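Probable dehydrogenase (Mesorhizobium loti, PDB 3T37) probably catalyses the FAD-dependent oxidation of pyridoxine at its 4-hydroxymethyl group, as a flavoprotein oxidase of the GMC oxidoreductase family. Local coordinates at residues A[89-94]-A[461-466]; A[231-236]-A[392-397]. All blocks are in the same frame, centred on the assembly; numbering follows the deposited sequence.

Contact 1: residues A[89-94]-A[461-466]; sequences HHWARG and HHPCGT. With FAD (flavin-adenine dinucleotide), chain B.
Arg93 NH2 is gripped twice. It donates to His461 O at 3.0 Å (N-H...O 156°), and it also gives a hydrogen bond of 2.8 Å from Arg93 NH2 to a water, water 1. Both acceptors lie in the guanidinium plane, but the nitrogen stands above the carbonyl plane of His461, 60° out of it. Water 1 also bonds His461 ND1 at 2.7 Å and donates to Ala92 O, so a single water ties the imidazole, the guanidinium and a main-chain carbonyl together. A weak, bent bond from Arg93 NE to Ala92 O (3.0 Å) helps fix the rotation of the group, and the bends at chi2 and chi3 (105°) turn the arginine back toward that carbonyl.

The two faces of the guanidinium meet different partners. Pro463 CD packs over one, toward the rim and 3.3 Å from Arg93 NH2; the FAD methyl C8M lies over the other. Alongside, the His461 ring has FAD C7M over the centre of one face, while His461 CB comes within 3.3 Å of FAD C8. Arginine and histidine both lie against one side of the dimethylbenzene end of the isoalloxazine. Farther out, Trp91 slides past Pro463, its CZ3 touching Pro463 CB at 3.5 Å, and Trp91 NE1 is taken by Tyr404.

The contact joins the end of strand 90-91, which pairs antiparallel with strand 76-77, to the loop following strand 457-459; helix 268-278 adjoins it through Leu270 on Trp91 and Ala269 on Pro463.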
loop_
_atom_site.group_PDB
_atom_site.type_symbol
_atom_site.label_atom_id
_atom_site.label_comp_id
_atom_site.label_asym_id
_atom_site.label_seq_id
_atom_site.Cartn_x
_atom_site.Cartn_y
_atom_site.Cartn_z
ATOM N N HIS A 89 -3.720 36.409 -19.204
ATOM C CA HIS A 89 -4.508 35.827 -18.115
ATOM C C HIS A 89 -3.998 36.171 -16.713
ATOM O O HIS A 89 -2.785 36.297 -16.487
ATOM C CB HIS A 89 -4.547 34.305 -18.276
ATOM C CG HIS A 89 -5.177 33.862 -19.553
ATOM N ND1 HIS A 89 -6.472 33.404 -19.621
ATOM C CD2 HIS A 89 -4.698 33.838 -20.821
ATOM C CE1 HIS A 89 -6.762 33.103 -20.874
ATOM N NE2 HIS A 89 -5.707 33.362 -21.623
ATOM N N HIS A 90 -4.928 36.297 -15.768
ATOM C CA HIS A 90 -4.577 36.517 -14.363
ATOM C C HIS A 90 -4.470 35.180 -13.640
ATOM O O HIS A 90 -5.413 34.387 -13.642
ATOM C CB HIS A 90 -5.628 37.410 -13.682
ATOM C CG HIS A 90 -5.595 38.835 -14.141
ATOM N ND1 HIS A 90 -5.492 39.188 -15.471
ATOM C CD2 HIS A 90 -5.639 40.000 -13.449
ATOM C CE1 HIS A 90 -5.474 40.504 -15.579
ATOM N NE2 HIS A 90 -5.566 41.021 -14.366
ATOM N N TRP A 91 -3.308 34.921 -13.055
ATOM C CA TRP A 91 -3.106 33.745 -12.215
ATOM C C TRP A 91 -3.030 34.217 -10.783
ATOM O O TRP A 91 -2.210 35.060 -10.437
ATOM C CB TRP A 91 -1.804 33.028 -12.573
ATOM C CG TRP A 91 -1.937 32.196 -13.793
ATOM C CD1 TRP A 91 -2.946 32.259 -14.718
ATOM C CD2 TRP A 91 -1.051 31.155 -14.226
ATOM N NE1 TRP A 91 -2.734 31.315 -15.708
ATOM C CE2 TRP A 91 -1.580 30.628 -15.431
ATOM C CE3 TRP A 91 0.138 30.621 -13.722
ATOM C CZ2 TRP A 91 -0.956 29.600 -16.134
ATOM C CZ3 TRP A 91 0.760 29.598 -14.425
ATOM C CH2 TRP A 91 0.212 29.099 -15.621
ATOM N N ALA A 92 -3.906 33.686 -9.950
ATOM C CA ALA A 92 -3.964 34.102 -8.567
ATOM C C ALA A 92 -3.298 33.035 -7.729
ATOM O O ALA A 92 -3.610 31.864 -7.876
ATOM C CB ALA A 92 -5.406 34.272 -8.145
ATOM N N ARG A 93 -2.365 33.420 -6.869
ATOM C CA ARG A 93 -1.809 32.465 -5.911
ATOM C C ARG A 93 -1.920 33.038 -4.500
ATOM O O ARG A 93 -1.890 34.259 -4.313
ATOM C CB ARG A 93 -0.342 32.148 -6.231
ATOM C CG ARG A 93 -0.073 31.528 -7.609
ATOM C CD ARG A 93 -0.301 30.031 -7.627
ATOM N NE ARG A 93 -1.551 29.714 -8.310
ATOM C CZ ARG A 93 -2.130 28.518 -8.312
ATOM N NH1 ARG A 93 -1.577 27.491 -7.663
ATOM N NH2 ARG A 93 -3.271 28.351 -8.975
ATOM N N GLY A 94 -2.044 32.165 -3.505
ATOM C CA GLY A 94 -2.102 32.624 -2.126
ATOM C C GLY A 94 -0.761 33.087 -1.568
ATOM O O GLY A 94 0.272 32.449 -1.811
ATOM N N HIS A 461 -6.710 27.195 -12.515
ATOM C CA HIS A 461 -5.803 27.421 -11.378
ATOM C C HIS A 461 -5.018 26.179 -10.948
ATOM O O HIS A 461 -4.837 25.956 -9.750
ATOM C CB HIS A 461 -6.548 27.977 -10.143
ATOM C CG HIS A 461 -7.314 29.239 -10.397
ATOM N ND1 HIS A 461 -6.702 30.467 -10.556
ATOM C CD2 HIS A 461 -8.647 29.471 -10.486
ATOM C CE1 HIS A 461 -7.621 31.391 -10.759
ATOM N NE2 HIS A 461 -8.812 30.816 -10.718
ATOM N N HIS A 462 -4.524 25.389 -11.903
ATOM C CA HIS A 462 -3.691 24.224 -11.570
ATOM C C HIS A 462 -2.299 24.243 -12.221
ATOM O O HIS A 462 -1.928 23.273 -12.888
ATOM C CB HIS A 462 -4.393 22.930 -12.015
ATOM C CG HIS A 462 -5.811 22.819 -11.553
ATOM N ND1 HIS A 462 -6.773 22.143 -12.274
ATOM C CD2 HIS A 462 -6.432 23.295 -10.446
ATOM C CE1 HIS A 462 -7.929 22.215 -11.638
ATOM N NE2 HIS A 462 -7.750 22.905 -10.524
ATOM N N PRO A 463 -1.527 25.330 -12.043
ATOM C CA PRO A 463 -0.203 25.353 -12.679
ATOM C C PRO A 463 0.699 24.328 -12.012
ATOM O O PRO A 463 0.628 24.164 -10.786
ATOM C CB PRO A 463 0.313 26.771 -12.366
ATOM C CG PRO A 463 -0.359 27.111 -11.045
ATOM C CD PRO A 463 -1.750 26.507 -11.180
ATOM N N CYS A 464 1.538 23.654 -12.792
ATOM C CA CYS A 464 2.424 22.630 -12.239
ATOM C C CYS A 464 3.464 22.259 -13.284
ATOM O O CYS A 464 3.384 22.705 -14.426
ATOM C CB CYS A 464 1.621 21.376 -11.884
ATOM S SG CYS A 464 0.955 20.507 -13.376
ATOM N N GLY A 465 4.444 21.447 -12.893
ATOM C CA GLY A 465 5.332 20.810 -13.854
ATOM C C GLY A 465 6.672 21.490 -14.108
ATOM O O GLY A 465 7.512 20.967 -14.846
ATOM N N THR A 466 6.892 22.645 -13.483
ATOM C CA THR A 466 8.004 23.518 -13.866
ATOM C C THR A 466 9.351 23.092 -13.299
ATOM O O THR A 466 10.385 23.667 -13.658
ATOM C CB THR A 466 7.737 24.956 -13.423
ATOM O OG1 THR A 466 7.312 24.938 -12.054
ATOM C CG2 THR A 466 6.636 25.573 -14.280
HETATM P PA FAD B . 1.034 26.830 -2.724
HETATM O O1A FAD B . 0.620 27.969 -3.622
HETATM O O2A FAD B . -0.147 26.215 -1.989
HETATM O O5B FAD B . 2.104 27.305 -1.626
HETATM C C5B FAD B . 3.239 28.053 -1.984
HETATM C C4B FAD B . 3.594 28.866 -0.747
HETATM O O4B FAD B . 4.923 29.336 -0.843
HETATM C C3B FAD B . 2.700 30.083 -0.580
HETATM O O3B FAD B . 2.243 30.078 0.761
HETATM C C2B FAD B . 3.639 31.246 -0.883
HETATM O O2B FAD B . 3.304 32.457 -0.234
HETATM C C1B FAD B . 4.981 30.689 -0.430
HETATM N N9A FAD B . 6.137 31.266 -1.129
HETATM C C8A FAD B . 6.264 31.464 -2.482
HETATM N N7A FAD B . 7.498 31.984 -2.710
HETATM C C5A FAD B . 8.159 32.099 -1.544
HETATM C C6A FAD B . 9.433 32.569 -1.222
HETATM N N6A FAD B . 10.311 32.901 -2.174
HETATM N N1A FAD B . 9.833 32.562 0.102
HETATM C C2A FAD B . 8.978 32.109 1.088
HETATM N N3A FAD B . 7.720 31.648 0.760
HETATM C C4A FAD B . 7.315 31.643 -0.537
HETATM N N1 FAD B . -6.877 22.505 -6.223
HETATM C C2 FAD B . -7.810 21.524 -5.988
HETATM O O2 FAD B . -7.464 20.349 -5.936
HETATM N N3 FAD B . -9.144 21.836 -5.842
HETATM C C4 FAD B . -9.554 23.143 -5.931
HETATM O O4 FAD B . -10.741 23.426 -5.797
HETATM C C4X FAD B . -8.620 24.140 -6.164
HETATM N N5 FAD B . -9.035 25.441 -6.254
HETATM C C5X FAD B . -8.120 26.453 -6.474
HETATM C C6 FAD B . -8.577 27.767 -6.541
HETATM C C7 FAD B . -7.681 28.798 -6.740
HETATM C C7M FAD B . -8.168 30.218 -6.819
HETATM C C8 FAD B . -6.334 28.498 -6.871
HETATM C C8M FAD B . -5.394 29.626 -7.105
HETATM C C9 FAD B . -5.861 27.182 -6.807
HETATM C C9A FAD B . -6.766 26.148 -6.600
HETATM N N10 FAD B . -6.349 24.827 -6.524
HETATM C C10 FAD B . -7.276 23.824 -6.303
HETATM C "C1'" FAD B . -4.909 24.463 -6.694
HETATM C "C2'" FAD B . -4.232 24.168 -5.374
HETATM O "O2'" FAD B . -4.660 25.119 -4.426
HETATM C "C3'" FAD B . -2.738 24.274 -5.595
HETATM O "O3'" FAD B . -2.365 23.506 -6.727
HETATM C "C4'" FAD B . -1.980 23.782 -4.374
HETATM O "O4'" FAD B . -2.337 24.595 -3.279
HETATM C "C5'" FAD B . -0.487 23.896 -4.668
HETATM O "O5'" FAD B . 0.238 23.774 -3.476
HETATM P P FAD B . 1.794 24.173 -3.463
HETATM O O1P FAD B . 2.382 23.729 -2.133
HETATM O O2P FAD B . 2.475 23.539 -4.679
HETATM O O3P FAD B . 1.853 25.770 -3.620
HETATM O O HOH W 1 -4.008 30.373 -10.693
#

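Contact 2: residues A[231-236]-A[392-397]; sequences GSRVRR and PELGDR. With FAD (flavin-adenine dinucleotide), chain B.
Leu394 lays its branched end against the backbone of strand 233-240, with CD2 4.0 Å from Arg235 CA and 4.2 Å from Val234 O. Its CG also meets the aliphatic part of Arg235, 4.1 Å from Arg235 CD, the two side chains crossing at about a right angle. Arg235 CG is anti to the backbone N (chi1 -179°), and the chain stays extended until it bends at chi3, which presents its methylenes to the leucine before the guanidinium turns off. In the conformer given for Arg233, the other methyl, Leu394 CD1, lies over the centre of a guanidinium face, 3.7 Å from Arg233 CZ; the second conformer may differ.

The firmer water bridge is water 2; water 3 links Arg236 NE and Pro392 O only weakly. Water 2 accepts from Leu394 N at 2.9 Å and, in the guanidinium plane, from Arg235 NH1, and it donates to Glu393 OE1. Glu393 OE1 itself stays 4.4 Å from Arg235 NH1 and well out of the guanidinium plane, so any attraction is probably one of charge only; the salt bridge of Arg235 is made with Glu248. Residues 393-396 form a type I turn, buttressed by Asp396 OD1 receiving Glu393 N at 2.8 Å.

Close to the leucine, the backbone edge of Val234 meets the adenine of FAD: Val234 N donates to N1A at 2.9 Å (162°), and Val234 O accepts from N6A (also 162°) and from Arg278 NH2. Such backbone pairing with the N1/N6 edge of adenine, made near the start of strand 233-240, an outer strand of the three-stranded antiparallel sheet, is characteristic of FAD sites in Rossmann-type flavoproteins such as the GMC oxidoreductases.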
loop_
_atom_site.group_PDB
_atom_site.type_symbol
_atom_site.label_atom_id
_atom_site.label_comp_id
_atom_site.label_asym_id
_atom_site.label_seq_id
_atom_site.Cartn_x
_atom_site.Cartn_y
_atom_site.Cartn_z
ATOM N N GLY A 231 5.838 36.385 6.920
ATOM C CA GLY A 231 6.259 37.638 6.299
ATOM C C GLY A 231 7.682 37.603 5.751
ATOM O O GLY A 231 8.353 38.637 5.660
ATOM N N SER A 232 8.142 36.411 5.379
ATOM C CA SER A 232 9.546 36.223 5.045
ATOM C C SER A 232 9.737 35.528 3.696
ATOM O O SER A 232 9.293 34.403 3.485
ATOM C CB SER A 232 10.241 35.461 6.172
ATOM O OG SER A 232 10.069 36.158 7.395
ATOM N N ARG A 233 10.412 36.219 2.789
ATOM C CA ARG A 233 10.583 35.755 1.418
ATOM C C ARG A 233 12.015 35.291 1.164
ATOM O O ARG A 233 12.952 36.077 1.315
ATOM C CB ARG A 233 10.253 36.893 0.445
ATOM C CG ARG A 233 8.797 36.968 0.020
ATOM C CD ARG A 233 8.548 38.123 -0.933
ATOM N NE ARG A 233 8.914 39.392 -0.319
ATOM C CZ ARG A 233 8.970 40.557 -0.957
ATOM N NH1 ARG A 233 8.681 40.634 -2.254
ATOM N NH2 ARG A 233 9.319 41.651 -0.293
ATOM N N VAL A 234 12.190 34.029 0.760
ATOM C CA VAL A 234 13.522 33.534 0.394
ATOM C C VAL A 234 13.934 34.033 -0.990
ATOM O O VAL A 234 13.270 33.733 -1.985
ATOM C CB VAL A 234 13.585 32.010 0.445
ATOM C CG1 VAL A 234 15.015 31.532 0.183
ATOM C CG2 VAL A 234 13.128 31.540 1.806
ATOM N N ARG A 235 15.020 34.804 -1.046
ATOM C CA ARG A 235 15.467 35.443 -2.287
ATOM C C ARG A 235 16.476 34.590 -3.057
ATOM O O ARG A 235 16.409 34.507 -4.283
ATOM C CB ARG A 235 16.081 36.825 -1.997
ATOM C CG ARG A 235 16.556 37.574 -3.248
ATOM C CD ARG A 235 16.640 39.080 -3.000
ATOM N NE ARG A 235 17.580 39.409 -1.927
ATOM C CZ ARG A 235 17.692 40.614 -1.365
ATOM N NH1 ARG A 235 16.917 41.619 -1.769
ATOM N NH2 ARG A 235 18.583 40.817 -0.399
ATOM N N ARG A 236 17.407 33.967 -2.340
ATOM C CA ARG A 236 18.459 33.180 -2.972
ATOM C C ARG A 236 18.839 32.012 -2.102
ATOM O O ARG A 236 18.787 32.112 -0.876
ATOM C CB ARG A 236 19.736 34.013 -3.130
ATOM C CG ARG A 236 19.720 35.079 -4.185
ATOM C CD ARG A 236 21.089 35.765 -4.183
ATOM N NE ARG A 236 21.072 37.047 -4.882
ATOM C CZ ARG A 236 21.237 38.232 -4.293
ATOM N NH1 ARG A 236 21.444 38.326 -2.976
ATOM N NH2 ARG A 236 21.202 39.333 -5.034
ATOM N N PRO A 392 16.939 39.676 -11.247
ATOM C CA PRO A 392 17.416 39.010 -10.031
ATOM C C PRO A 392 16.535 39.285 -8.825
ATOM O O PRO A 392 16.665 38.568 -7.828
ATOM C CB PRO A 392 18.795 39.659 -9.776
ATOM C CG PRO A 392 19.085 40.521 -10.986
ATOM C CD PRO A 392 17.759 40.846 -11.604
ATOM N N GLU A 393 15.682 40.310 -8.890
ATOM C CA GLU A 393 14.993 40.788 -7.682
ATOM C C GLU A 393 13.657 40.086 -7.404
ATOM O O GLU A 393 13.042 39.505 -8.307
ATOM C CB GLU A 393 14.755 42.300 -7.749
ATOM C CG GLU A 393 15.964 43.123 -8.142
ATOM C CD GLU A 393 17.166 42.889 -7.238
ATOM O OE1 GLU A 393 16.993 42.494 -6.057
ATOM O OE2 GLU A 393 18.302 43.100 -7.711
ATOM N N LEU A 394 13.210 40.158 -6.151
ATOM C CA LEU A 394 11.926 39.578 -5.755
ATOM C C LEU A 394 10.755 40.184 -6.524
ATOM O O LEU A 394 9.824 39.478 -6.918
ATOM C CB LEU A 394 11.706 39.772 -4.257
ATOM C CG LEU A 394 12.560 38.904 -3.344
ATOM C CD1 LEU A 394 12.308 39.267 -1.887
ATOM C CD2 LEU A 394 12.257 37.428 -3.597
ATOM N N GLY A 395 10.808 41.495 -6.740
ATOM C CA GLY A 395 9.694 42.202 -7.350
ATOM C C GLY A 395 9.757 42.284 -8.863
ATOM O O GLY A 395 8.911 42.942 -9.479
ATOM N N ASP A 396 10.767 41.651 -9.461
ATOM C CA ASP A 396 10.845 41.565 -10.919
ATOM C C ASP A 396 9.799 40.545 -11.364
ATOM O O ASP A 396 9.820 39.400 -10.915
ATOM C CB ASP A 396 12.243 41.135 -11.373
ATOM C CG ASP A 396 13.308 42.209 -11.102
ATOM O OD1 ASP A 396 14.496 41.858 -10.880
ATOM O OD2 ASP A 396 12.955 43.408 -11.111
ATOM N N ARG A 397 8.883 40.957 -12.230
ATOM C CA ARG A 397 7.760 40.094 -12.577
ATOM C C ARG A 397 8.220 38.857 -13.341
ATOM O O ARG A 397 9.112 38.931 -14.203
ATOM C CB ARG A 397 6.704 40.851 -13.388
ATOM C CG ARG A 397 7.225 41.407 -14.695
ATOM C CD ARG A 397 6.202 41.273 -15.812
ATOM N NE ARG A 397 6.833 41.419 -17.124
ATOM C CZ ARG A 397 6.476 40.734 -18.208
ATOM N NH1 ARG A 397 5.490 39.848 -18.141
ATOM N NH2 ARG A 397 7.106 40.933 -19.361
HETATM P PA FAD B . 1.034 26.830 -2.724
HETATM O O1A FAD B . 0.620 27.969 -3.622
HETATM O O2A FAD B . -0.147 26.215 -1.989
HETATM O O5B FAD B . 2.104 27.305 -1.626
HETATM C C5B FAD B . 3.239 28.053 -1.984
HETATM C C4B FAD B . 3.594 28.866 -0.747
HETATM O O4B FAD B . 4.923 29.336 -0.843
HETATM C C3B FAD B . 2.700 30.083 -0.580
HETATM O O3B FAD B . 2.243 30.078 0.761
HETATM C C2B FAD B . 3.639 31.246 -0.883
HETATM O O2B FAD B . 3.304 32.457 -0.234
HETATM C C1B FAD B . 4.981 30.689 -0.430
HETATM N N9A FAD B . 6.137 31.266 -1.129
HETATM C C8A FAD B . 6.264 31.464 -2.482
HETATM N N7A FAD B . 7.498 31.984 -2.710
HETATM C C5A FAD B . 8.159 32.099 -1.544
HETATM C C6A FAD B . 9.433 32.569 -1.222
HETATM N N6A FAD B . 10.311 32.901 -2.174
HETATM N N1A FAD B . 9.833 32.562 0.102
HETATM C C2A FAD B . 8.978 32.109 1.088
HETATM N N3A FAD B . 7.720 31.648 0.760
HETATM C C4A FAD B . 7.315 31.643 -0.537
HETATM N N1 FAD B . -6.877 22.505 -6.223
HETATM C C2 FAD B . -7.810 21.524 -5.988
HETATM O O2 FAD B . -7.464 20.349 -5.936
HETATM N N3 FAD B . -9.144 21.836 -5.842
HETATM C C4 FAD B . -9.554 23.143 -5.931
HETATM O O4 FAD B . -10.741 23.426 -5.797
HETATM C C4X FAD B . -8.620 24.140 -6.164
HETATM N N5 FAD B . -9.035 25.441 -6.254
HETATM C C5X FAD B . -8.120 26.453 -6.474
HETATM C C6 FAD B . -8.577 27.767 -6.541
HETATM C C7 FAD B . -7.681 28.798 -6.740
HETATM C C7M FAD B . -8.168 30.218 -6.819
HETATM C C8 FAD B . -6.334 28.498 -6.871
HETATM C C8M FAD B . -5.394 29.626 -7.105
HETATM C C9 FAD B . -5.861 27.182 -6.807
HETATM C C9A FAD B . -6.766 26.148 -6.600
HETATM N N10 FAD B . -6.349 24.827 -6.524
HETATM C C10 FAD B . -7.276 23.824 -6.303
HETATM C "C1'" FAD B . -4.909 24.463 -6.694
HETATM C "C2'" FAD B . -4.232 24.168 -5.374
HETATM O "O2'" FAD B . -4.660 25.119 -4.426
HETATM C "C3'" FAD B . -2.738 24.274 -5.595
HETATM O "O3'" FAD B . -2.365 23.506 -6.727
HETATM C "C4'" FAD B . -1.980 23.782 -4.374
HETATM O "O4'" FAD B . -2.337 24.595 -3.279
HETATM C "C5'" FAD B . -0.487 23.896 -4.668
HETATM O "O5'" FAD B . 0.238 23.774 -3.476
HETATM P P FAD B . 1.794 24.173 -3.463
HETATM O O1P FAD B . 2.382 23.729 -2.133
HETATM O O2P FAD B . 2.475 23.539 -4.679
HETATM O O3P FAD B . 1.853 25.770 -3.620
HETATM O O HOH W 2 14.961 41.517 -4.254
HETATM O O HOH W 3 19.579 36.898 -7.940
#

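Overall arrangement
Contacts 1 and 2 bear on the two ends of one extended FAD: residues 89-94 and 461-466 pack against the dimethylbenzene end, while segment 231-236 meets the adenine. The contact centres lie 18 Å apart, in keeping with the stretched ligand between them; the nearest atoms of the two contacts are about 9 Å apart and do not touch. In sequence, both segments of contact 2 fall within the chain between residues 94 and 461. Helix 268-278 runs between them, touching side chains of both contacts, Val234 by Leu275 and Leu394 by Arg278. Contact 1 is buried near the chain centre, contact 2 lies at the surface.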